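Local coordinates for aminopeptidase (Aneurinibacillus sp., PDB 2EK8), which probably removes amino-terminal residues from peptides as a zinc-dependent metalloexopeptidase of the M28 family, at residues Ala238-Ser243 and Leu300-Ser305; Ser305-Asp310 and Glu367-Thr372; Ala95-Val100 and Glu185-Thr190; Asp230-Ala235 and Ala271-Leu276; Asp221-Gly226 and Thr260-Arg265. One frame throughout, in Å; residues are numbered along the deposited sequence.

Contact 1: residues Ala238-Ser243 and Leu300-Ser305. With ZN (zinc ion), chain C; ZN (zinc ion), chain B.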
# COMPACT_ATOMS: atom_id res chain seq x y z
N ALA A 238 6.31 2.75 12.00
CA ALA A 238 6.23 4.12 12.50
C ALA A 238 5.96 5.06 11.33
O ALA A 238 5.07 5.91 11.40
CB ALA A 238 7.53 4.51 13.20
N ASN A 239 6.71 4.91 10.24
CA ASN A 239 6.49 5.77 9.10
C ASN A 239 5.50 5.17 8.11
O ASN A 239 4.76 5.90 7.45
CB ASN A 239 7.80 6.10 8.37
CG ASN A 239 7.64 7.28 7.44
OD1 ASN A 239 7.03 8.28 7.82
ND2 ASN A 239 8.17 7.17 6.22
N ASP A 240 5.47 3.84 8.03
CA ASP A 240 4.56 3.17 7.12
C ASP A 240 3.58 2.30 7.90
O ASP A 240 3.89 1.14 8.21
CB ASP A 240 5.34 2.32 6.11
CG ASP A 240 4.45 1.67 5.07
OD1 ASP A 240 3.30 2.12 4.92
OD2 ASP A 240 4.90 0.71 4.41
N ASP A 241 2.41 2.83 8.24
CA ASP A 241 2.01 4.19 7.88
C ASP A 241 1.42 4.93 9.09
O ASP A 241 0.40 5.60 8.97
CB ASP A 241 0.99 4.14 6.74
CG ASP A 241 0.63 5.52 6.19
OD1 ASP A 241 1.43 6.47 6.33
OD2 ASP A 241 -0.46 5.65 5.60
N ALA A 242 2.05 4.79 10.25
CA ALA A 242 1.55 5.49 11.44
C ALA A 242 1.67 6.99 11.17
O ALA A 242 0.88 7.79 11.67
CB ALA A 242 2.36 5.10 12.67
N SER A 243 2.67 7.38 10.38
CA SER A 243 2.87 8.79 10.05
C SER A 243 1.63 9.34 9.36
O SER A 243 1.14 10.41 9.72
CB SER A 243 4.09 8.96 9.13
OG SER A 243 3.88 8.37 7.86
N LEU A 300 -2.25 9.76 2.44
CA LEU A 300 -1.03 10.04 3.18
C LEU A 300 -0.37 8.71 3.53
O LEU A 300 -0.91 7.93 4.30
CB LEU A 300 -1.36 10.80 4.46
CG LEU A 300 -2.02 12.17 4.26
CD1 LEU A 300 -2.86 12.54 5.47
CD2 LEU A 300 -0.93 13.21 4.02
N ASP A 301 0.80 8.45 2.95
CA ASP A 301 1.49 7.19 3.21
C ASP A 301 2.99 7.48 3.21
O ASP A 301 3.55 7.85 2.17
CB ASP A 301 1.16 6.17 2.10
CG ASP A 301 1.45 4.72 2.51
OD1 ASP A 301 2.17 4.50 3.50
OD2 ASP A 301 0.96 3.80 1.82
N MET A 302 3.61 7.32 4.38
CA MET A 302 5.04 7.55 4.59
C MET A 302 5.34 9.03 4.41
O MET A 302 5.87 9.46 3.38
CB MET A 302 5.85 6.66 3.64
CG MET A 302 5.55 5.18 3.89
SD MET A 302 6.43 3.96 2.91
CE MET A 302 5.66 4.13 1.35
N VAL A 303 5.01 9.80 5.44
CA VAL A 303 5.17 11.24 5.42
C VAL A 303 5.89 11.83 6.63
O VAL A 303 5.67 13.00 6.97
CB VAL A 303 3.79 11.92 5.28
CG1 VAL A 303 3.18 11.59 3.92
CG2 VAL A 303 2.85 11.43 6.39
N GLY A 304 6.76 11.04 7.27
CA GLY A 304 7.46 11.56 8.43
C GLY A 304 8.87 11.06 8.69
O GLY A 304 9.40 11.29 9.78
N SER A 305 9.50 10.41 7.71
CA SER A 305 10.85 9.88 7.91
C SER A 305 11.99 10.86 7.65
O SER A 305 12.09 11.44 6.57
CB SER A 305 11.07 8.65 7.03
OG SER A 305 12.38 8.13 7.22
ZN ZN C . 2.01 2.40 3.39
ZN ZN B . 3.91 -0.58 3.22
O HOH W 1 2.52 0.85 2.15
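Asn239, Asp241 and Ser243 reach from the start of helix 238-255 into the backbone of Leu300-Ser305, and each takes up one of its N-H groups. This side is tight. Gly304 N meets Asn239 OD1 at 2.8 Å, in the carbonyl plane and on a lone pair, while Asn239 ND2 rests by the CB atoms of Met302 and Ser305 and donates to Glu367. Ser243 OG, held between its own N and carbonyl carbon by a chi1 of 66°, receives a nearly straight bond from Val303 N at 3.0 Å and passes its hydrogen to Asn239 O. Asp241 OD1 is met from above its carboxylate plane by Met302 N at 3.0 Å, and its OD2 accepts from His228 N. A cis peptide joins Asp240 to Asp241, a feature familiar from the dinuclear zinc centre of M28 peptidases. The two neighbouring carboxylates serve different ends: that of Asp240 turns to the metals. The metal side is looser: there the carboxylates meet through zinc and a water rather than by direct bonds. Asp240 bridges, with OD1 2.0 Å from the zinc of chain C and OD2 2.0 Å from the zinc of chain B. Asp301 chelates the chain C zinc through OD1 at 2.1 Å and OD2 at 2.4 Å, and Ser346 OG also bonds to its OD2. The carboxylate planes of Asp240 and Asp301 stand 47° apart, and water 1 spans both metals.

Contact 2: residues Ser305-Asp310 and Glu367-Thr372. With ZN (zinc ion), chain B.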
# COMPACT_ATOMS: atom_id res chain seq x y z
N SER A 305 9.50 10.41 7.71
CA SER A 305 10.85 9.88 7.91
C SER A 305 11.99 10.86 7.65
O SER A 305 12.09 11.44 6.57
CB SER A 305 11.07 8.65 7.03
OG SER A 305 12.38 8.13 7.22
N LYS A 306 12.85 11.03 8.64
CA LYS A 306 13.99 11.93 8.52
C LYS A 306 14.98 11.38 7.50
O LYS A 306 15.86 12.11 7.03
CB LYS A 306 14.68 12.09 9.88
CG LYS A 306 15.37 10.83 10.38
CD LYS A 306 15.92 11.01 11.78
CE LYS A 306 16.70 9.78 12.23
NZ LYS A 306 17.80 9.46 11.27
N ASP A 307 14.83 10.11 7.14
CA ASP A 307 15.73 9.47 6.19
C ASP A 307 15.13 9.25 4.81
O ASP A 307 15.65 8.46 4.01
CB ASP A 307 16.22 8.13 6.76
CG ASP A 307 16.98 8.30 8.06
OD1 ASP A 307 17.75 9.28 8.17
OD2 ASP A 307 16.83 7.46 8.97
N ALA A 308 14.04 9.96 4.52
CA ALA A 308 13.39 9.86 3.22
C ALA A 308 13.67 11.16 2.46
O ALA A 308 14.14 12.13 3.05
CB ALA A 308 11.88 9.67 3.39
N GLY A 309 13.37 11.16 1.16
CA GLY A 309 13.62 12.34 0.35
C GLY A 309 12.56 13.43 0.41
O GLY A 309 11.83 13.53 1.40
N ASP A 310 12.48 14.24 -0.64
CA ASP A 310 11.51 15.33 -0.70
C ASP A 310 10.09 14.85 -0.91
O ASP A 310 9.86 13.74 -1.41
CB ASP A 310 11.85 16.31 -1.83
CG ASP A 310 13.29 16.78 -1.78
OD1 ASP A 310 13.74 17.24 -0.71
OD2 ASP A 310 13.97 16.68 -2.83
N GLU A 367 12.90 5.82 2.65
CA GLU A 367 14.01 5.46 3.53
C GLU A 367 14.37 3.98 3.37
O GLU A 367 13.58 3.19 2.86
CB GLU A 367 13.63 5.73 4.98
CG GLU A 367 12.45 4.89 5.47
CD GLU A 367 11.10 5.56 5.25
OE1 GLU A 367 10.92 6.24 4.22
OE2 GLU A 367 10.21 5.39 6.12
N PRO A 368 15.56 3.59 3.83
CA PRO A 368 15.96 2.18 3.72
C PRO A 368 15.27 1.28 4.75
O PRO A 368 15.36 0.06 4.67
CB PRO A 368 17.48 2.24 3.92
CG PRO A 368 17.65 3.40 4.86
CD PRO A 368 16.69 4.43 4.30
N TRP A 369 14.57 1.90 5.70
CA TRP A 369 13.88 1.18 6.77
C TRP A 369 12.51 0.66 6.31
O TRP A 369 11.83 -0.05 7.05
CB TRP A 369 13.70 2.10 7.98
CG TRP A 369 14.90 2.97 8.24
CD1 TRP A 369 14.90 4.31 8.47
CD2 TRP A 369 16.28 2.55 8.28
NE1 TRP A 369 16.19 4.77 8.65
CE2 TRP A 369 17.05 3.71 8.53
CE3 TRP A 369 16.93 1.32 8.12
CZ2 TRP A 369 18.45 3.67 8.64
CZ3 TRP A 369 18.32 1.28 8.22
CH2 TRP A 369 19.06 2.45 8.47
N TYR A 370 12.12 1.04 5.10
CA TYR A 370 10.84 0.63 4.52
C TYR A 370 10.57 -0.87 4.67
O TYR A 370 11.34 -1.70 4.18
CB TYR A 370 10.84 1.02 3.04
CG TYR A 370 9.64 0.54 2.25
CD1 TYR A 370 8.36 1.01 2.52
CD2 TYR A 370 9.81 -0.36 1.19
CE1 TYR A 370 7.27 0.60 1.76
CE2 TYR A 370 8.72 -0.78 0.43
CZ TYR A 370 7.46 -0.30 0.72
OH TYR A 370 6.39 -0.70 -0.04
N HIS A 371 9.48 -1.21 5.35
CA HIS A 371 9.07 -2.59 5.57
C HIS A 371 10.07 -3.45 6.34
O HIS A 371 10.15 -4.66 6.14
CB HIS A 371 8.76 -3.27 4.23
CG HIS A 371 7.47 -2.82 3.61
ND1 HIS A 371 6.97 -3.38 2.46
CD2 HIS A 371 6.58 -1.88 4.00
CE1 HIS A 371 5.82 -2.80 2.16
NE2 HIS A 371 5.56 -1.89 3.08
N THR A 372 10.82 -2.82 7.24
CA THR A 372 11.80 -3.55 8.04
C THR A 372 11.54 -3.29 9.52
O THR A 372 10.77 -2.40 9.87
CB THR A 372 13.23 -3.08 7.75
OG1 THR A 372 13.45 -1.81 8.37
CG2 THR A 372 13.46 -2.96 6.25
ZN ZN B . 3.91 -0.58 3.22
O HOH W 2 11.68 5.78 8.55
O HOH W 1 2.52 0.85 2.15
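Glu367 folds its side chain against Ser305 and Ala308, where two loops that follow strands 294-300 and 358-364 come together. Each loop contains a type I beta turn, Ser305-Ala308 in one and Glu367-Tyr370 in the other, and Ser305 OG makes the first an ST turn by accepting from Asp307 N. Along Glu367, CB touches both Ser305 OG and Asp307 O at 3.5 Å. CG, between the backbone N and the carbonyl carbon (chi1 63°), lies 3.7 Å from Ser305 OG; the bend at chi2 then lays CD beside Ser305. At the tip the branches part: OE1 packs on Ala308 CB at 3.7 Å, whereas OE2 accepts from water 2, which also bonds to Ser305 OG, and from Asn239 ND2 of helix 238-255. The outer part of the contact is polar. Trp369 NE1 donates to Asp307 OD2 at 2.8 Å with an N-H...O angle of 173°; the oxygen lies in the indole plane, and the carboxylate, met on its anti side and somewhat out of its plane, is turned 71° from the ring. Lys306 NZ forms a salt bridge with the same carboxylate through OD1. Pro368 CG sits over the centre of one indole face, and Lys379 makes a cation-pi interaction with the ring. Further along, a type II turn from Trp369 to Thr372 presents His371, whose NE2 binds the chain B zinc at 2.1 Å while Tyr370 CZ lies 3.3 Å above the imidazole plane of His371, over its centre.

Contact 3: residues Ala95-Val100 and Glu185-Thr190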
# COMPACT_ATOMS: atom_id res chain seq x y z
N ALA A 95 10.84 -33.71 -8.89
CA ALA A 95 10.73 -34.10 -10.28
C ALA A 95 11.67 -33.29 -11.16
O ALA A 95 12.40 -32.43 -10.68
CB ALA A 95 9.29 -33.94 -10.75
N GLU A 96 11.63 -33.56 -12.46
CA GLU A 96 12.47 -32.86 -13.41
C GLU A 96 12.12 -31.37 -13.48
O GLU A 96 10.95 -30.99 -13.44
CB GLU A 96 12.34 -33.48 -14.81
CG GLU A 96 12.91 -32.62 -15.92
CD GLU A 96 12.85 -33.29 -17.28
OE1 GLU A 96 11.87 -34.01 -17.55
OE2 GLU A 96 13.79 -33.09 -18.08
N LEU A 97 13.15 -30.55 -13.59
CA LEU A 97 12.99 -29.10 -13.68
C LEU A 97 12.94 -28.69 -15.15
O LEU A 97 13.79 -29.09 -15.94
CB LEU A 97 14.17 -28.41 -12.99
CG LEU A 97 14.13 -26.89 -12.82
CD1 LEU A 97 12.96 -26.50 -11.93
CD2 LEU A 97 15.44 -26.42 -12.20
N VAL A 98 11.93 -27.91 -15.52
CA VAL A 98 11.78 -27.47 -16.90
C VAL A 98 11.71 -25.95 -17.02
O VAL A 98 10.89 -25.31 -16.37
CB VAL A 98 10.51 -28.07 -17.55
CG1 VAL A 98 10.39 -27.60 -18.99
CG2 VAL A 98 10.57 -29.59 -17.49
N TYR A 99 12.57 -25.39 -17.87
CA TYR A 99 12.62 -23.95 -18.09
C TYR A 99 11.52 -23.51 -19.05
O TYR A 99 11.45 -24.00 -20.19
CB TYR A 99 13.99 -23.57 -18.65
CG TYR A 99 14.13 -22.11 -19.04
CD1 TYR A 99 13.95 -21.10 -18.10
CD2 TYR A 99 14.46 -21.75 -20.34
CE1 TYR A 99 14.10 -19.75 -18.45
CE2 TYR A 99 14.61 -20.42 -20.71
CZ TYR A 99 14.43 -19.42 -19.76
OH TYR A 99 14.59 -18.11 -20.11
N VAL A 100 10.66 -22.61 -18.60
CA VAL A 100 9.57 -22.12 -19.44
C VAL A 100 9.58 -20.60 -19.61
O VAL A 100 8.53 -19.96 -19.65
CB VAL A 100 8.20 -22.55 -18.88
CG1 VAL A 100 8.06 -24.06 -18.96
CG2 VAL A 100 8.05 -22.08 -17.44
N GLU A 185 21.01 -29.87 -20.41
CA GLU A 185 21.17 -30.68 -19.21
C GLU A 185 19.80 -31.08 -18.66
O GLU A 185 18.85 -30.30 -18.70
CB GLU A 185 21.94 -29.91 -18.14
CG GLU A 185 22.54 -30.81 -17.07
CD GLU A 185 23.22 -30.04 -15.95
OE1 GLU A 185 23.82 -28.99 -16.23
OE2 GLU A 185 23.15 -30.50 -14.79
N LYS A 186 19.71 -32.30 -18.15
CA LYS A 186 18.47 -32.80 -17.57
C LYS A 186 18.63 -32.65 -16.07
O LYS A 186 19.44 -33.34 -15.45
CB LYS A 186 18.26 -34.27 -17.95
CG LYS A 186 16.92 -34.85 -17.52
CD LYS A 186 16.73 -36.25 -18.09
CE LYS A 186 15.34 -36.79 -17.80
NZ LYS A 186 15.08 -38.07 -18.51
N ILE A 187 17.88 -31.72 -15.48
CA ILE A 187 17.97 -31.45 -14.05
C ILE A 187 16.73 -31.83 -13.25
O ILE A 187 15.61 -31.66 -13.72
CB ILE A 187 18.27 -29.95 -13.81
CG1 ILE A 187 19.57 -29.56 -14.51
CG2 ILE A 187 18.36 -29.66 -12.32
CD1 ILE A 187 19.90 -28.07 -14.43
N THR A 188 16.96 -32.34 -12.05
CA THR A 188 15.88 -32.73 -11.15
C THR A 188 15.93 -31.80 -9.95
O THR A 188 17.01 -31.44 -9.48
CB THR A 188 16.03 -34.19 -10.69
OG1 THR A 188 15.91 -35.06 -11.81
CG2 THR A 188 14.95 -34.54 -9.67
N ALA A 189 14.77 -31.40 -9.45
CA ALA A 189 14.72 -30.50 -8.31
C ALA A 189 13.71 -30.96 -7.27
O ALA A 189 12.90 -31.84 -7.52
CB ALA A 189 14.37 -29.09 -8.77
N THR A 190 13.79 -30.36 -6.09
CA THR A 190 12.88 -30.68 -5.00
C THR A 190 12.26 -29.41 -4.45
O THR A 190 12.96 -28.44 -4.14
CB THR A 190 13.61 -31.42 -3.86
OG1 THR A 190 14.06 -32.70 -4.32
CG2 THR A 190 12.68 -31.60 -2.67
O HOH W 3 15.44 -31.04 -17.18
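Leu97 N donates to Ile187 O at 2.7 Å, and Ala189 N to Ala95 O at 2.9 Å, both almost straight. Ala95 N returns a more bent bond to Ala189 O at 3.1 Å, so Ala95 and Ala189 form an antiparallel hydrogen-bonded pair. The next pair, Glu96 with Thr188, is non-hydrogen-bonded; its CA atoms come within 4.1 Å and its side chains diverge. The short axes run 106° to one another, and at Leu97 and Ile187 one direct bond remains while water 3 takes the place of the other: it donates to Leu97 O and accepts from Ile187 N. The same water donates to Glu96 OE2. The glutamate chain is extended, its CG anti to the backbone N (chi1 166°), which passes CG by Ile187 O and carries the carboxylate across the methylenes of Lys186 at about a right angle. OE2 is 3.6 Å from Lys186 CG, but the charged NZ lies further off; the salt bridge of Glu96 is made by OE1 with Lys116. On the inner side Leu97 CB meets Ala189 CB at 4.3 Å, and Leu97 CD2 meets Ile187 CG2 at 4.4 Å. Leu97 also packs on Ile117 and Leu119 of the neighbouring strand, and Ile187 on Leu181 of helix 171-182. The contact thus ties the PA-domain strand 91-99 to the start of the long strand 188-210. Backbone bonds set this junction, a water completes the pairing at Leu97 and Ile187, and the charges remain on the outer side while the aliphatic groups turn into the domain.

Contact 4: residues Asp230-Ala235 and Ala271-Leu276. With ZN (zinc ion), chain B.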
# COMPACT_ATOMS: atom_id res chain seq x y z
N ASP A 230 -2.48 -0.42 9.09
CA ASP A 230 -1.79 -1.70 9.23
C ASP A 230 -0.35 -1.53 8.75
O ASP A 230 -0.03 -0.58 8.05
CB ASP A 230 -2.48 -2.79 8.40
CG ASP A 230 -2.38 -2.53 6.91
OD1 ASP A 230 -2.72 -1.41 6.48
OD2 ASP A 230 -1.98 -3.45 6.16
N SER A 231 0.50 -2.47 9.15
CA SER A 231 1.91 -2.46 8.75
C SER A 231 2.26 -3.89 8.38
O SER A 231 1.48 -4.82 8.63
CB SER A 231 2.80 -1.98 9.90
OG SER A 231 2.91 -2.96 10.92
N VAL A 232 3.43 -4.10 7.76
CA VAL A 232 3.82 -5.44 7.38
C VAL A 232 4.39 -6.19 8.58
O VAL A 232 4.78 -5.58 9.58
CB VAL A 232 4.86 -5.44 6.24
CG1 VAL A 232 4.27 -4.75 5.01
CG2 VAL A 232 6.14 -4.74 6.68
N GLU A 233 4.42 -7.51 8.48
CA GLU A 233 4.94 -8.38 9.53
C GLU A 233 6.33 -7.92 9.98
O GLU A 233 7.17 -7.56 9.15
CB GLU A 233 5.02 -9.81 9.01
CG GLU A 233 5.22 -10.88 10.07
CD GLU A 233 3.94 -11.22 10.81
OE1 GLU A 233 2.94 -11.58 10.15
OE2 GLU A 233 3.93 -11.12 12.05
N LYS A 234 6.55 -7.91 11.29
CA LYS A 234 7.83 -7.53 11.89
C LYS A 234 8.21 -6.05 11.80
O LYS A 234 9.24 -5.64 12.33
CB LYS A 234 8.95 -8.39 11.31
CG LYS A 234 8.83 -9.87 11.64
CD LYS A 234 10.03 -10.66 11.10
CE LYS A 234 9.92 -12.13 11.45
NZ LYS A 234 8.72 -12.77 10.84
N ALA A 235 7.39 -5.25 11.13
CA ALA A 235 7.67 -3.82 11.00
C ALA A 235 6.79 -3.00 11.94
O ALA A 235 5.56 -3.02 11.82
CB ALA A 235 7.44 -3.37 9.55
N ALA A 271 -5.82 -3.39 6.24
CA ALA A 271 -5.29 -4.31 5.24
C ALA A 271 -4.79 -3.67 3.94
O ALA A 271 -5.01 -4.21 2.86
CB ALA A 271 -6.33 -5.37 4.92
N GLU A 272 -4.11 -2.54 4.04
CA GLU A 272 -3.58 -1.87 2.85
C GLU A 272 -2.41 -2.68 2.30
O GLU A 272 -2.23 -2.79 1.08
CB GLU A 272 -3.12 -0.46 3.22
CG GLU A 272 -2.55 0.38 2.07
CD GLU A 272 -1.10 0.05 1.72
OE1 GLU A 272 -0.41 -0.61 2.53
OE2 GLU A 272 -0.66 0.48 0.63
N GLU A 273 -1.62 -3.26 3.20
CA GLU A 273 -0.44 -4.02 2.80
C GLU A 273 -0.80 -5.35 2.12
O GLU A 273 0.04 -5.95 1.46
CB GLU A 273 0.46 -4.28 4.01
CG GLU A 273 0.90 -3.01 4.74
CD GLU A 273 2.00 -2.24 4.02
OE1 GLU A 273 2.31 -2.57 2.85
OE2 GLU A 273 2.56 -1.30 4.63
N ASN A 274 -2.04 -5.78 2.29
CA ASN A 274 -2.53 -7.03 1.71
C ASN A 274 -3.14 -6.86 0.33
O ASN A 274 -3.74 -7.79 -0.21
CB ASN A 274 -3.61 -7.65 2.62
CG ASN A 274 -3.08 -8.01 3.98
OD1 ASN A 274 -2.61 -9.13 4.21
ND2 ASN A 274 -3.14 -7.06 4.90
N GLY A 275 -3.00 -5.67 -0.24
CA GLY A 275 -3.56 -5.43 -1.56
C GLY A 275 -4.67 -4.39 -1.56
O GLY A 275 -5.63 -4.50 -2.33
N LEU A 276 -4.53 -3.40 -0.70
CA LEU A 276 -5.50 -2.30 -0.61
C LEU A 276 -6.92 -2.80 -0.35
O LEU A 276 -7.89 -2.17 -0.80
CB LEU A 276 -5.48 -1.51 -1.92
CG LEU A 276 -4.11 -1.21 -2.53
CD1 LEU A 276 -4.27 -0.45 -3.84
CD2 LEU A 276 -3.28 -0.40 -1.55
ZN ZN B . 3.91 -0.58 3.22
O HOH W 4 4.52 -1.27 7.01
O HOH W 1 2.52 0.85 2.15
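Val232 CG1 lies against the carboxylate of Glu273, 3.5 Å from CD and 3.6 Å from OE1, in a wall of the dinuclear zinc site built from the loops after strands 222-228 and 263-269. With the valine methyl against it, the Glu273 carboxylate chelates the chain B zinc, OE2 at 2.1 Å and OE1 at a longer 2.6 Å. Its chain bends at chi2 (-76°) to bring the carboxylate round to the metal, and water 4 links OE2 to Val232 N. Behind this first shell Asp230 holds the other loop by its backbone. Asp230 OD2 offers its syn lone pair to Glu273 N at 3.0 Å, and OD1 is met from above the carboxylate plane by Glu272 N, also at 3.0 Å. OD1 further accepts from ND1 of the zinc ligand His228, so one carboxylate positions both that histidine and the backbone carrying Glu273. Glu272, whose place beside the metal-bound water is consistent with the general base of related M28 enzymes, has its CB 3.4 Å from Asp230 OD1. Its own carboxylate turns to the metals, where Glu272 OE1 accepts from water 1 at 3.3 Å.

Contact 5: residues Asp221-Gly226 and Thr260-Arg265. With IPA (isopropyl alcohol), chain H.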
# COMPACT_ATOMS: atom_id res chain seq x y z
N ASP A 221 -19.96 19.19 -2.16
CA ASP A 221 -18.67 18.56 -2.44
C ASP A 221 -18.17 17.69 -1.28
O ASP A 221 -18.48 17.95 -0.12
CB ASP A 221 -17.58 19.60 -2.73
CG ASP A 221 -17.81 20.38 -4.01
OD1 ASP A 221 -18.60 19.94 -4.86
OD2 ASP A 221 -17.17 21.45 -4.15
N ILE A 222 -17.38 16.68 -1.62
CA ILE A 222 -16.81 15.78 -0.63
C ILE A 222 -15.31 15.65 -0.87
O ILE A 222 -14.86 15.54 -2.01
CB ILE A 222 -17.38 14.35 -0.74
CG1 ILE A 222 -18.91 14.38 -0.69
CG2 ILE A 222 -16.80 13.47 0.36
CD1 ILE A 222 -19.47 15.01 0.54
N ILE A 223 -14.54 15.67 0.21
CA ILE A 223 -13.10 15.47 0.11
C ILE A 223 -12.75 14.37 1.11
O ILE A 223 -13.21 14.39 2.25
CB ILE A 223 -12.28 16.72 0.46
CG1 ILE A 223 -12.47 17.79 -0.63
CG2 ILE A 223 -10.81 16.35 0.59
CD1 ILE A 223 -11.60 19.02 -0.45
N ILE A 224 -11.95 13.41 0.67
CA ILE A 224 -11.53 12.31 1.52
C ILE A 224 -10.04 12.44 1.81
O ILE A 224 -9.25 12.71 0.90
CB ILE A 224 -11.77 10.95 0.82
CG1 ILE A 224 -13.27 10.75 0.57
CG2 ILE A 224 -11.20 9.81 1.66
CD1 ILE A 224 -13.61 9.44 -0.14
N ILE A 225 -9.67 12.30 3.08
CA ILE A 225 -8.26 12.35 3.48
C ILE A 225 -8.01 10.98 4.10
O ILE A 225 -8.66 10.62 5.09
CB ILE A 225 -7.97 13.42 4.55
CG1 ILE A 225 -8.31 14.82 4.03
CG2 ILE A 225 -6.50 13.35 4.96
CD1 ILE A 225 -9.79 15.15 4.07
N GLY A 226 -7.09 10.21 3.53
CA GLY A 226 -6.86 8.89 4.08
C GLY A 226 -5.43 8.46 4.35
O GLY A 226 -4.48 9.14 3.98
N THR A 260 -16.55 24.87 7.63
CA THR A 260 -16.29 24.29 6.32
C THR A 260 -17.56 24.20 5.49
O THR A 260 -18.65 24.00 6.03
CB THR A 260 -15.71 22.86 6.46
OG1 THR A 260 -16.59 22.07 7.26
CG2 THR A 260 -14.33 22.90 7.09
N ASP A 261 -17.43 24.35 4.18
CA ASP A 261 -18.60 24.25 3.32
C ASP A 261 -18.47 23.03 2.43
O ASP A 261 -19.20 22.88 1.44
CB ASP A 261 -18.74 25.51 2.46
CG ASP A 261 -17.59 25.70 1.51
OD1 ASP A 261 -16.69 24.83 1.45
OD2 ASP A 261 -17.60 26.73 0.80
N THR A 262 -17.55 22.15 2.80
CA THR A 262 -17.30 20.91 2.07
C THR A 262 -17.20 19.76 3.05
O THR A 262 -16.46 19.84 4.04
CB THR A 262 -15.97 21.00 1.28
OG1 THR A 262 -16.05 22.07 0.33
CG2 THR A 262 -15.68 19.70 0.55
N GLU A 263 -17.95 18.69 2.80
CA GLU A 263 -17.92 17.53 3.68
C GLU A 263 -16.53 16.92 3.65
O GLU A 263 -15.96 16.71 2.59
CB GLU A 263 -18.95 16.49 3.22
CG GLU A 263 -18.98 15.21 4.06
CD GLU A 263 -20.11 14.28 3.66
OE1 GLU A 263 -21.22 14.79 3.36
OE2 GLU A 263 -19.92 13.04 3.65
N LEU A 264 -15.98 16.64 4.83
CA LEU A 264 -14.65 16.05 4.92
C LEU A 264 -14.72 14.68 5.58
O LEU A 264 -15.32 14.52 6.65
CB LEU A 264 -13.71 16.95 5.72
CG LEU A 264 -13.42 18.34 5.14
CD1 LEU A 264 -12.43 19.06 6.04
CD2 LEU A 264 -12.86 18.21 3.72
N ARG A 265 -14.14 13.69 4.91
CA ARG A 265 -14.12 12.34 5.44
C ARG A 265 -12.68 11.93 5.69
O ARG A 265 -11.90 11.78 4.75
CB ARG A 265 -14.76 11.37 4.44
CG ARG A 265 -16.18 11.71 4.09
CD ARG A 265 -16.83 10.66 3.21
NE ARG A 265 -18.21 11.02 2.91
CZ ARG A 265 -19.08 10.26 2.25
NH1 ARG A 265 -18.71 9.07 1.80
NH2 ARG A 265 -20.31 10.70 2.05
C1 IPA H . -15.15 26.25 -0.46
C2 IPA H . -16.05 25.39 -1.38
C3 IPA H . -15.37 25.22 -2.68
O2 IPA H . -16.24 24.10 -0.81
O HOH W 5 -15.30 22.36 -2.37
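Ile223 and Leu264 lie side by side and point the same way, with Leu264 CD2 3.6 Å from Ile223 CB. They share one face of a parallel pair formed by strands 222-228 and 263-269, whose short axes run 21° apart; helix 238-255 connects the two in the beta-alpha-beta manner of the M28 fold. On this face Leu264 CD2 also comes near Ile225 CD1, and Val396 of helix 382-400 covers both residues. The opposite face carries Ile222 and Ile224 on one strand, Glu263 and Arg265 on the other. Here the fit is between an aliphatic branch and an ion pair. The arginine is extended from CG to NE, which takes it obliquely across Ile222, and its NE sits 3.8 Å from Ile222 CG2. From there Arg265 grips Glu263 side-on, NE at 2.7 Å and NH2 at 2.9 Å, both nitrogens meeting the single oxygen OE2 from the same face of the carboxylate. Arg265 NH2 has a second acid in Glu290, and NH1 bonds to Tyr282. At the opening end Thr262 turns its CG2 methyl, anti to the backbone N, onto Asp221 CB at 3.8 Å, and water 5 donates to Asp221 OD2. Four backbone bonds fix the register, from Glu263 N to Asp221 O through to Ile225 N to Arg265 O at 2.8 Å. One face is therefore an apolar seat for a helix, whereas on the other a guanidinium shared between two acids and a tyrosine probably balances the buried charge of Glu263.

Overall arrangement
Contact 3 comes first along the chain and stands apart in the PA-domain region, its centre about 44 Å from that of contact 1 and about 57 Å from that of contact 5, which lies on the opposite side of the chain's centre; strand 188-210 runs between the two regions and pairs with strand 263-269. The other four contacts lie within the M28 peptidase family region. Contact 5 joins strands 222-228 and 263-269, and the loops leaving those strands make contact 4. Contacts 1 and 4 alternate along the chain, while contact 2 follows contact 1 and shares Ser305 with it. Contacts 1, 2 and 4, with centres about 9 to 16 Å apart, gather round the chain B zinc and water 1, so the metal site is assembled from several loops.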